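Local structure of beta-N-acetylglucosaminidase-like protein Glycoside hydrolase family 20 (Flavobacterium johnsoniae, 6YHH) at residues L568-A573 against A590-K595; T647-C652 against S663-L668; S620-D625 against C652-H657. The protein probably hydrolyses terminal beta-linked N-acetylglucosamine residues from chitin-derived oligosaccharides as a family 20 chitobiase. All coordinates share one frame; numbering follows the deposited sequence.

All three contacts lie in the helical C-terminal part of the chain, each about 30 Å from the chain's centre and away from the predicted catalytic glutamate of the barrel domain. Contact 1 pairs helices 565-579 and 583-607 and closes before contact 2 opens; contact 3 sets helix 617-634 against the loop after helix 642-650 of contact 2, and the segments of these two contacts alternate along the chain and share Cys652. Centre to centre, contact 2 lies about 13 Å from contact 1 and about 8 Å from contact 3. Ser667 and Leu668 touch Phe570 and so build the last helix, 665-671, into this bundle, while Val664, leading into it, meets Phe570 and Leu623.

Contact 1. Residues L568-A573 against A590-K595; sequences LAFDEA and AAFFNK
The helices bearing Phe570 and Phe592 run roughly antiparallel, as the arms of an alpha-alpha hairpin, with segment axes 10.6 Å apart at closest approach and their N-to-C directions at 143°. Phe592 reaches across this gap and lays its ring against the first helix. The far end of the ring meets two alanines one turn apart: CZ is 3.8 Å from Ala569 CB, while CE2 is 4.0 Å from Ala573 CB. One face of the same ring receives Phe570, whose CB stands nearly over the middle, 4.1 Å from the centroid of Phe592. With Phe570 CG held opposite its own backbone nitrogen (chi1 -175°), the phenyl group leaves the helix past that face and presents an edge to it. The result is an offset edge-to-face pair, the centroids of Phe570 and Phe592 being 5.3 Å apart and the planes inclined at 69°. Its closest atoms are Phe570 CD1 and Phe592 CG, at 3.5 Å. Phe593, the next residue along, crosses the side chain of Phe570 at about a right angle, CE1 lying 3.8 Å from Phe570 CZ, and so completes a cluster of three rings. This cluster continues into its surroundings: Trp596 makes a further edge-to-face pair with Phe570, Leu668 touches both Phe570 and Phe593, and Leu630 and Leu631 of helix 617-634 pack on Phe593. Between the two segments, then, the attachment is wholly apolar. Ring C-H groups directed at a pi face add a weak electrostatic preference to dispersion, and the small alanine side chains let the ring of Phe592 lie close to the neighbouring backbone, so that the two segments are held together by the fit of their apolar surfaces.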
loop_
_atom_site.group_PDB
_atom_site.type_symbol
_atom_site.label_atom_id
_atom_site.label_comp_id
_atom_site.label_asym_id
_atom_site.label_seq_id
_atom_site.Cartn_x
_atom_site.Cartn_y
_atom_site.Cartn_z
ATOM N N LEU A 568 -20.694 1.028 20.082
ATOM C CA LEU A 568 -21.151 -0.306 20.525
ATOM C C LEU A 568 -20.913 -0.460 22.033
ATOM O O LEU A 568 -21.771 -1.021 22.735
ATOM C CB LEU A 568 -20.400 -1.378 19.772
ATOM C CG LEU A 568 -20.739 -1.541 18.284
ATOM C CD1 LEU A 568 -19.836 -2.614 17.644
ATOM C CD2 LEU A 568 -22.180 -1.743 18.058
ATOM N N ALA A 569 -19.778 0.021 22.510
ATOM C CA ALA A 569 -19.522 -0.020 23.954
ATOM C C ALA A 569 -20.449 0.788 24.785
ATOM O O ALA A 569 -20.845 0.381 25.869
ATOM C CB ALA A 569 -18.066 0.284 24.258
ATOM N N PHE A 570 -20.784 1.955 24.295
ATOM C CA PHE A 570 -21.756 2.822 24.922
ATOM C C PHE A 570 -23.094 2.173 25.008
ATOM O O PHE A 570 -23.789 2.136 26.067
ATOM C CB PHE A 570 -21.848 4.157 24.175
ATOM C CG PHE A 570 -22.755 5.144 24.851
ATOM C CD1 PHE A 570 -22.467 5.655 26.131
ATOM C CD2 PHE A 570 -23.928 5.615 24.229
ATOM C CE1 PHE A 570 -23.312 6.621 26.701
ATOM C CE2 PHE A 570 -24.758 6.531 24.805
ATOM C CZ PHE A 570 -24.453 7.020 26.107
ATOM N N ASP A 571 -23.514 1.588 23.876
ATOM C CA ASP A 571 -24.805 0.967 23.835
ATOM C C ASP A 571 -24.926 -0.110 24.945
ATOM O O ASP A 571 -26.004 -0.200 25.584
ATOM C CB ASP A 571 -24.965 0.238 22.493
ATOM C CG ASP A 571 -25.239 1.187 21.300
ATOM O OD1 ASP A 571 -25.600 2.346 21.478
ATOM O OD2 ASP A 571 -25.101 0.669 20.166
ATOM N N GLU A 572 -23.872 -0.885 25.094
ATOM C CA GLU A 572 -23.784 -1.988 26.088
ATOM C C GLU A 572 -23.853 -1.372 27.474
ATOM O O GLU A 572 -24.642 -1.842 28.347
ATOM C CB GLU A 572 -22.502 -2.793 25.916
ATOM C CG GLU A 572 -22.251 -3.862 27.017
ATOM C CD GLU A 572 -23.310 -4.978 27.025
ATOM O OE1 GLU A 572 -24.157 -5.063 26.056
ATOM O OE2 GLU A 572 -23.311 -5.771 28.039
ATOM N N ALA A 573 -23.080 -0.324 27.711
ATOM C CA ALA A 573 -23.088 0.309 29.023
ATOM C C ALA A 573 -24.464 0.880 29.349
ATOM O O ALA A 573 -24.952 0.773 30.515
ATOM C CB ALA A 573 -22.012 1.384 29.095
ATOM N N ALA A 590 -21.283 7.390 32.582
ATOM C CA ALA A 590 -20.729 8.705 32.767
ATOM C C ALA A 590 -19.315 8.829 32.139
ATOM O O ALA A 590 -18.977 9.928 31.679
ATOM C CB ALA A 590 -20.674 9.031 34.270
ATOM N N ALA A 591 -18.503 7.747 32.159
ATOM C CA ALA A 591 -17.165 7.777 31.626
ATOM C C ALA A 591 -17.188 8.199 30.127
ATOM O O ALA A 591 -16.274 8.905 29.676
ATOM C CB ALA A 591 -16.470 6.444 31.757
ATOM N N PHE A 592 -18.235 7.798 29.419
ATOM C CA PHE A 592 -18.324 8.147 27.960
ATOM C C PHE A 592 -18.603 9.603 27.815
ATOM O O PHE A 592 -18.020 10.269 26.974
ATOM C CB PHE A 592 -19.439 7.333 27.272
ATOM C CG PHE A 592 -19.041 5.918 27.017
ATOM C CD1 PHE A 592 -18.301 5.549 25.849
ATOM C CD2 PHE A 592 -19.383 4.921 27.915
ATOM C CE1 PHE A 592 -17.977 4.197 25.624
ATOM C CE2 PHE A 592 -19.023 3.618 27.709
ATOM C CZ PHE A 592 -18.300 3.244 26.576
ATOM N N PHE A 593 -19.470 10.138 28.667
ATOM C CA PHE A 593 -19.739 11.572 28.607
ATOM C C PHE A 593 -18.512 12.409 28.907
ATOM O O PHE A 593 -18.217 13.408 28.196
ATOM C CB PHE A 593 -20.862 11.951 29.583
ATOM C CG PHE A 593 -22.153 11.247 29.331
ATOM C CD1 PHE A 593 -22.597 10.972 28.020
ATOM C CD2 PHE A 593 -23.000 10.950 30.366
ATOM C CE1 PHE A 593 -23.780 10.301 27.803
ATOM C CE2 PHE A 593 -24.189 10.286 30.138
ATOM C CZ PHE A 593 -24.576 9.974 28.874
ATOM N N ASN A 594 -17.741 12.054 29.938
ATOM C CA ASN A 594 -16.529 12.784 30.213
ATOM C C ASN A 594 -15.541 12.643 29.017
ATOM O O ASN A 594 -14.861 13.626 28.617
ATOM C CB ASN A 594 -15.888 12.298 31.490
ATOM C CG ASN A 594 -16.664 12.706 32.696
ATOM O OD1 ASN A 594 -16.931 11.890 33.618
ATOM N ND2 ASN A 594 -17.010 13.890 32.738
ATOM N N LYS A 595 -15.478 11.469 28.419
ATOM C CA LYS A 595 -14.607 11.263 27.285
ATOM C C LYS A 595 -15.002 12.150 26.103
ATOM O O LYS A 595 -14.101 12.805 25.484
ATOM C CB LYS A 595 -14.647 9.785 26.811
ATOM C CG LYS A 595 -13.714 9.550 25.642
ATOM C CD LYS A 595 -13.662 8.086 25.205
ATOM C CE LYS A 595 -12.597 7.901 24.108
ATOM N NZ LYS A 595 -12.439 6.442 23.817
#

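Contact 2. Residues T647-C652 against S663-L668; sequences TLIEQC and SVYESL
Tyr665 and Glu650 meet through two torsions: the tyrosine ring is swung opposite its main-chain nitrogen (chi1 165°), which sends it across to segment 647-652, and Glu650, which sets out away from the partner, bends at its second torsion (chi2 -63°) and so returns its carboxylate to it. The phenol then donates to the acid, with Tyr665 OH 2.5 Å from Glu650 OE2, a very short separation whose exact value should be read with caution. OE2 lies at the edge of the tyrosine ring, near its plane, whereas the carboxylate as a whole is turned 73° against that ring. Along the same edge, Tyr665 CE1 faces the carbonyl oxygen of Ile649 at 3.8 Å, an oxygen that also accepts from the backbone nitrogen of Cys652. Nearer the root of the ring, Tyr665 CB packs 3.8 Å from Cys652 O. Beneath the polar pair lies an apolar layer. Ile649 CG2 touches both Leu668 CB, at 3.9 Å, and Tyr665 CE1, at 4.1 Å, while one methyl of Leu668, CD1, rests 4.0 Å from Cys652 CB. Ala626 and Leu630 of helix 617-634 extend this layer, touching Ile649 and Leu668 respectively. A phenylalanine in place of Tyr665 lacks the hydroxyl and would probably leave Glu650 OE2 without its donor, setting the carboxylate free to turn toward solvent. Buried aliphatic contacts and one polar bond near the surface thus join the C-terminal helix 665-671 to helix 642-650, and a phenolic donor here may favour the charged form of the glutamate, though the very short distance leaves the strength of the bond uncertain.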
loop_
_atom_site.group_PDB
_atom_site.type_symbol
_atom_site.label_atom_id
_atom_site.label_comp_id
_atom_site.label_asym_id
_atom_site.label_seq_id
_atom_site.Cartn_x
_atom_site.Cartn_y
_atom_site.Cartn_z
ATOM N N THR A 647 -35.011 17.946 23.092
ATOM C CA THR A 647 -34.473 18.669 21.912
ATOM C C THR A 647 -32.928 18.575 21.850
ATOM O O THR A 647 -32.333 18.373 20.768
ATOM C CB THR A 647 -34.937 20.114 21.974
ATOM O OG1 THR A 647 -36.364 20.083 21.799
ATOM C CG2 THR A 647 -34.349 20.912 20.870
ATOM N N LEU A 648 -32.305 18.676 23.025
ATOM C CA LEU A 648 -30.881 18.675 23.168
ATOM C C LEU A 648 -30.317 17.326 22.637
ATOM O O LEU A 648 -29.334 17.328 21.869
ATOM C CB LEU A 648 -30.477 18.901 24.617
ATOM C CG LEU A 648 -29.003 19.015 24.836
ATOM C CD1 LEU A 648 -28.525 20.296 24.216
ATOM C CD2 LEU A 648 -28.672 18.967 26.342
ATOM N N ILE A 649 -30.928 16.222 23.031
ATOM C CA ILE A 649 -30.505 14.888 22.563
ATOM C C ILE A 649 -30.831 14.737 21.108
ATOM O O ILE A 649 -30.001 14.192 20.370
ATOM C CB ILE A 649 -31.033 13.771 23.470
ATOM C CG1 ILE A 649 -30.101 13.658 24.685
ATOM C CG2 ILE A 649 -31.222 12.456 22.728
ATOM C CD1 ILE A 649 -29.858 14.873 25.544
ATOM N N GLU A 650 -31.981 15.235 20.658
ATOM C CA GLU A 650 -32.346 15.102 19.264
ATOM C C GLU A 650 -31.390 15.763 18.350
ATOM O O GLU A 650 -31.258 15.359 17.175
ATOM C CB GLU A 650 -33.757 15.707 18.994
ATOM C CG GLU A 650 -34.925 14.911 19.534
ATOM C CD GLU A 650 -34.995 13.560 18.879
ATOM O OE1 GLU A 650 -35.195 13.495 17.649
ATOM O OE2 GLU A 650 -34.759 12.569 19.611
ATOM N N GLN A 651 -30.708 16.794 18.793
ATOM C CA GLN A 651 -29.680 17.460 17.937
ATOM C C GLN A 651 -28.685 16.405 17.451
ATOM O O GLN A 651 -28.076 16.518 16.366
ATOM C CB GLN A 651 -28.879 18.495 18.677
ATOM C CG GLN A 651 -29.630 19.699 19.258
ATOM C CD GLN A 651 -30.319 20.444 18.201
ATOM O OE1 GLN A 651 -29.681 20.957 17.278
ATOM N NE2 GLN A 651 -31.636 20.495 18.290
ATOM N N CYS A 652 -28.443 15.407 18.264
ATOM C CA CYS A 652 -27.387 14.433 17.954
ATOM C C CYS A 652 -27.808 13.430 16.854
ATOM O O CYS A 652 -27.000 12.547 16.518
ATOM C CB CYS A 652 -26.949 13.660 19.196
ATOM S SG CYS A 652 -26.116 14.663 20.399
ATOM N N SER A 663 -23.585 7.380 16.074
ATOM C CA SER A 663 -24.264 6.108 16.251
ATOM C C SER A 663 -24.454 5.752 17.713
ATOM O O SER A 663 -24.774 4.646 18.055
ATOM C CB SER A 663 -23.527 5.012 15.473
ATOM O OG SER A 663 -22.169 4.910 15.883
ATOM N N VAL A 664 -24.300 6.759 18.548
ATOM C CA VAL A 664 -24.729 6.732 19.966
ATOM C C VAL A 664 -26.076 7.388 20.175
ATOM O O VAL A 664 -26.623 7.354 21.289
ATOM C CB VAL A 664 -23.659 7.420 20.856
ATOM C CG1 VAL A 664 -22.341 6.665 20.872
ATOM C CG2 VAL A 664 -23.418 8.864 20.476
ATOM N N TYR A 665 -26.661 8.020 19.158
ATOM C CA TYR A 665 -27.922 8.680 19.310
ATOM C C TYR A 665 -29.060 7.840 19.910
ATOM O O TYR A 665 -29.736 8.290 20.916
ATOM C CB TYR A 665 -28.396 9.309 17.989
ATOM C CG TYR A 665 -29.822 9.674 18.054
ATOM C CD1 TYR A 665 -30.216 10.799 18.772
ATOM C CD2 TYR A 665 -30.778 8.884 17.431
ATOM C CE1 TYR A 665 -31.550 11.125 18.859
ATOM C CE2 TYR A 665 -32.111 9.213 17.476
ATOM C CZ TYR A 665 -32.484 10.339 18.181
ATOM O OH TYR A 665 -33.855 10.688 18.268
ATOM N N GLU A 666 -29.232 6.623 19.385
ATOM C CA GLU A 666 -30.348 5.765 19.883
ATOM C C GLU A 666 -30.235 5.503 21.396
ATOM O O GLU A 666 -31.239 5.579 22.091
ATOM C CB GLU A 666 -30.477 4.475 19.133
ATOM C CG GLU A 666 -30.900 4.679 17.669
ATOM C CD GLU A 666 -32.328 5.252 17.463
ATOM O OE1 GLU A 666 -33.209 5.231 18.385
ATOM O OE2 GLU A 666 -32.594 5.766 16.340
ATOM N N SER A 667 -29.021 5.266 21.860
ATOM C CA SER A 667 -28.749 5.057 23.275
ATOM C C SER A 667 -28.877 6.287 24.124
ATOM O O SER A 667 -29.340 6.200 25.298
ATOM C CB SER A 667 -27.394 4.405 23.420
ATOM O OG SER A 667 -27.482 3.013 23.094
ATOM N N LEU A 668 -28.551 7.463 23.569
ATOM C CA LEU A 668 -28.814 8.693 24.260
ATOM C C LEU A 668 -30.330 8.810 24.502
ATOM O O LEU A 668 -30.749 9.243 25.610
ATOM C CB LEU A 668 -28.337 9.906 23.459
ATOM C CG LEU A 668 -26.826 9.999 23.247
ATOM C CD1 LEU A 668 -26.597 11.147 22.314
ATOM C CD2 LEU A 668 -26.085 10.246 24.548
#

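Contact 3. Residues S620-D625 against C652-H657; sequences SKKLSD and CNTKDH
Lys622 of helix 617-634 lies across the loop between helix 642-650 and strand 660-662, which contains an ST turn: there Thr654 OG1 accepts from the backbone nitrogen of Asp656 at 3.1 Å. The polar link between the two segments is the bond from Lys622 NZ to His657 NE2, 3.0 Å long. The ammonium group approaches at the ring edge, only 6° out of the imidazole plane, a geometry consistent with a neutral histidine whose NE2 carries no proton. The lysine chain spans the distance because it is extended beyond CG; Asp656 OD2, 6.0 Å from Lys622 NZ and not in contact, adds at most a weak long-range attraction. Van der Waals contacts flank this bond. Lys622 CD passes Thr654 CG2 at 4.1 Å, the two side chains crossing at about a right angle, and Leu619 and Pro618 of the same helix touch Thr654 and His657 respectively. At the backbone of Lys622 and Leu623 the partner is sulfur: Cys652 SG is 3.9 Å from Leu623 CA and 3.4 Å from the carbonyl oxygen of Lys622.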
loop_
_atom_site.group_PDB
_atom_site.type_symbol
_atom_site.label_atom_id
_atom_site.label_comp_id
_atom_site.label_asym_id
_atom_site.label_seq_id
_atom_site.Cartn_x
_atom_site.Cartn_y
_atom_site.Cartn_z
ATOM N N SER A 620 -19.520 17.338 17.012
ATOM C CA SER A 620 -18.832 17.053 18.267
ATOM C C SER A 620 -19.354 18.012 19.332
ATOM O O SER A 620 -19.482 17.637 20.483
ATOM C CB SER A 620 -17.311 17.092 18.153
ATOM O OG SER A 620 -16.774 18.408 17.763
ATOM N N LYS A 621 -19.749 19.236 18.935
ATOM C CA LYS A 621 -20.352 20.167 19.909
ATOM C C LYS A 621 -21.696 19.661 20.343
ATOM O O LYS A 621 -22.008 19.613 21.566
ATOM C CB LYS A 621 -20.476 21.551 19.328
ATOM C CG LYS A 621 -21.350 22.428 20.213
ATOM C CD LYS A 621 -21.352 23.868 19.803
ATOM C CE LYS A 621 -22.352 24.688 20.645
ATOM N NZ LYS A 621 -22.140 24.532 22.091
ATOM N N LYS A 622 -22.534 19.171 19.416
ATOM C CA LYS A 622 -23.805 18.589 19.787
ATOM C C LYS A 622 -23.697 17.423 20.768
ATOM O O LYS A 622 -24.454 17.311 21.786
ATOM C CB LYS A 622 -24.621 18.223 18.551
ATOM C CG LYS A 622 -25.114 19.412 17.766
ATOM C CD LYS A 622 -25.531 19.112 16.319
ATOM C CE LYS A 622 -25.904 20.478 15.684
ATOM N NZ LYS A 622 -26.505 20.414 14.325
ATOM N N LEU A 623 -22.710 16.543 20.541
ATOM C CA LEU A 623 -22.492 15.437 21.468
ATOM C C LEU A 623 -21.965 15.909 22.848
ATOM O O LEU A 623 -22.393 15.380 23.908
ATOM C CB LEU A 623 -21.495 14.423 20.838
ATOM C CG LEU A 623 -21.225 13.205 21.618
ATOM C CD1 LEU A 623 -22.500 12.422 21.895
ATOM C CD2 LEU A 623 -20.136 12.325 20.955
ATOM N N SER A 624 -21.058 16.888 22.870
ATOM C CA SER A 624 -20.475 17.448 24.074
ATOM C C SER A 624 -21.568 18.109 24.844
ATOM O O SER A 624 -21.659 17.919 26.079
ATOM C CB SER A 624 -19.377 18.467 23.741
ATOM O OG SER A 624 -18.897 19.045 24.996
ATOM N N ASP A 625 -22.396 18.859 24.159
ATOM C CA ASP A 625 -23.541 19.539 24.883
ATOM C C ASP A 625 -24.449 18.539 25.536
ATOM O O ASP A 625 -24.817 18.714 26.714
ATOM C CB ASP A 625 -24.340 20.461 23.964
ATOM C CG ASP A 625 -23.598 21.711 23.553
ATOM O OD1 ASP A 625 -22.555 22.101 24.089
ATOM O OD2 ASP A 625 -24.066 22.355 22.624
ATOM N N CYS A 652 -28.443 15.407 18.264
ATOM C CA CYS A 652 -27.387 14.433 17.954
ATOM C C CYS A 652 -27.808 13.430 16.854
ATOM O O CYS A 652 -27.000 12.547 16.518
ATOM C CB CYS A 652 -26.949 13.660 19.196
ATOM S SG CYS A 652 -26.116 14.663 20.399
ATOM N N ASN A 653 -29.053 13.484 16.380
ATOM C CA ASN A 653 -29.460 12.601 15.257
ATOM C C ASN A 653 -29.293 13.234 13.916
ATOM O O ASN A 653 -29.793 12.734 12.922
ATOM C CB ASN A 653 -30.937 12.246 15.424
ATOM C CG ASN A 653 -31.333 10.996 14.681
ATOM O OD1 ASN A 653 -30.534 10.076 14.410
ATOM N ND2 ASN A 653 -32.627 10.915 14.363
ATOM N N THR A 654 -28.676 14.401 13.877
ATOM C CA THR A 654 -28.470 15.115 12.617
ATOM C C THR A 654 -27.624 14.310 11.658
ATOM O O THR A 654 -26.654 13.675 12.059
ATOM C CB THR A 654 -27.869 16.515 12.808
ATOM O OG1 THR A 654 -27.827 17.193 11.537
ATOM C CG2 THR A 654 -26.508 16.451 13.415
ATOM N N LYS A 655 -27.974 14.442 10.393
ATOM C CA LYS A 655 -27.220 13.803 9.269
ATOM C C LYS A 655 -26.542 14.880 8.452
ATOM O O LYS A 655 -26.085 14.587 7.337
ATOM C CB LYS A 655 -28.198 13.010 8.400
ATOM C CG LYS A 655 -29.162 12.086 9.179
ATOM C CD LYS A 655 -28.516 11.009 9.928
ATOM C CE LYS A 655 -29.571 10.040 10.491
ATOM N NZ LYS A 655 -28.917 8.995 11.276
ATOM N N ASP A 656 -26.581 16.135 8.877
ATOM C CA ASP A 656 -26.130 17.242 8.065
ATOM C C ASP A 656 -24.631 17.547 8.072
ATOM O O ASP A 656 -24.172 18.447 7.322
ATOM C CB ASP A 656 -26.826 18.529 8.521
ATOM C CG ASP A 656 -28.315 18.523 8.276
ATOM O OD1 ASP A 656 -28.820 17.728 7.520
ATOM O OD2 ASP A 656 -28.899 19.418 8.887
ATOM N N HIS A 657 -23.831 16.880 8.900
ATOM C CA HIS A 657 -22.435 17.252 9.080
ATOM C C HIS A 657 -21.524 16.122 8.608
ATOM O O HIS A 657 -21.557 15.006 9.112
ATOM C CB HIS A 657 -22.116 17.549 10.538
ATOM C CG HIS A 657 -23.016 18.557 11.104
ATOM N ND1 HIS A 657 -23.102 19.820 10.585
ATOM C CD2 HIS A 657 -23.956 18.464 12.065
ATOM C CE1 HIS A 657 -24.055 20.493 11.226
ATOM N NE2 HIS A 657 -24.557 19.706 12.154
#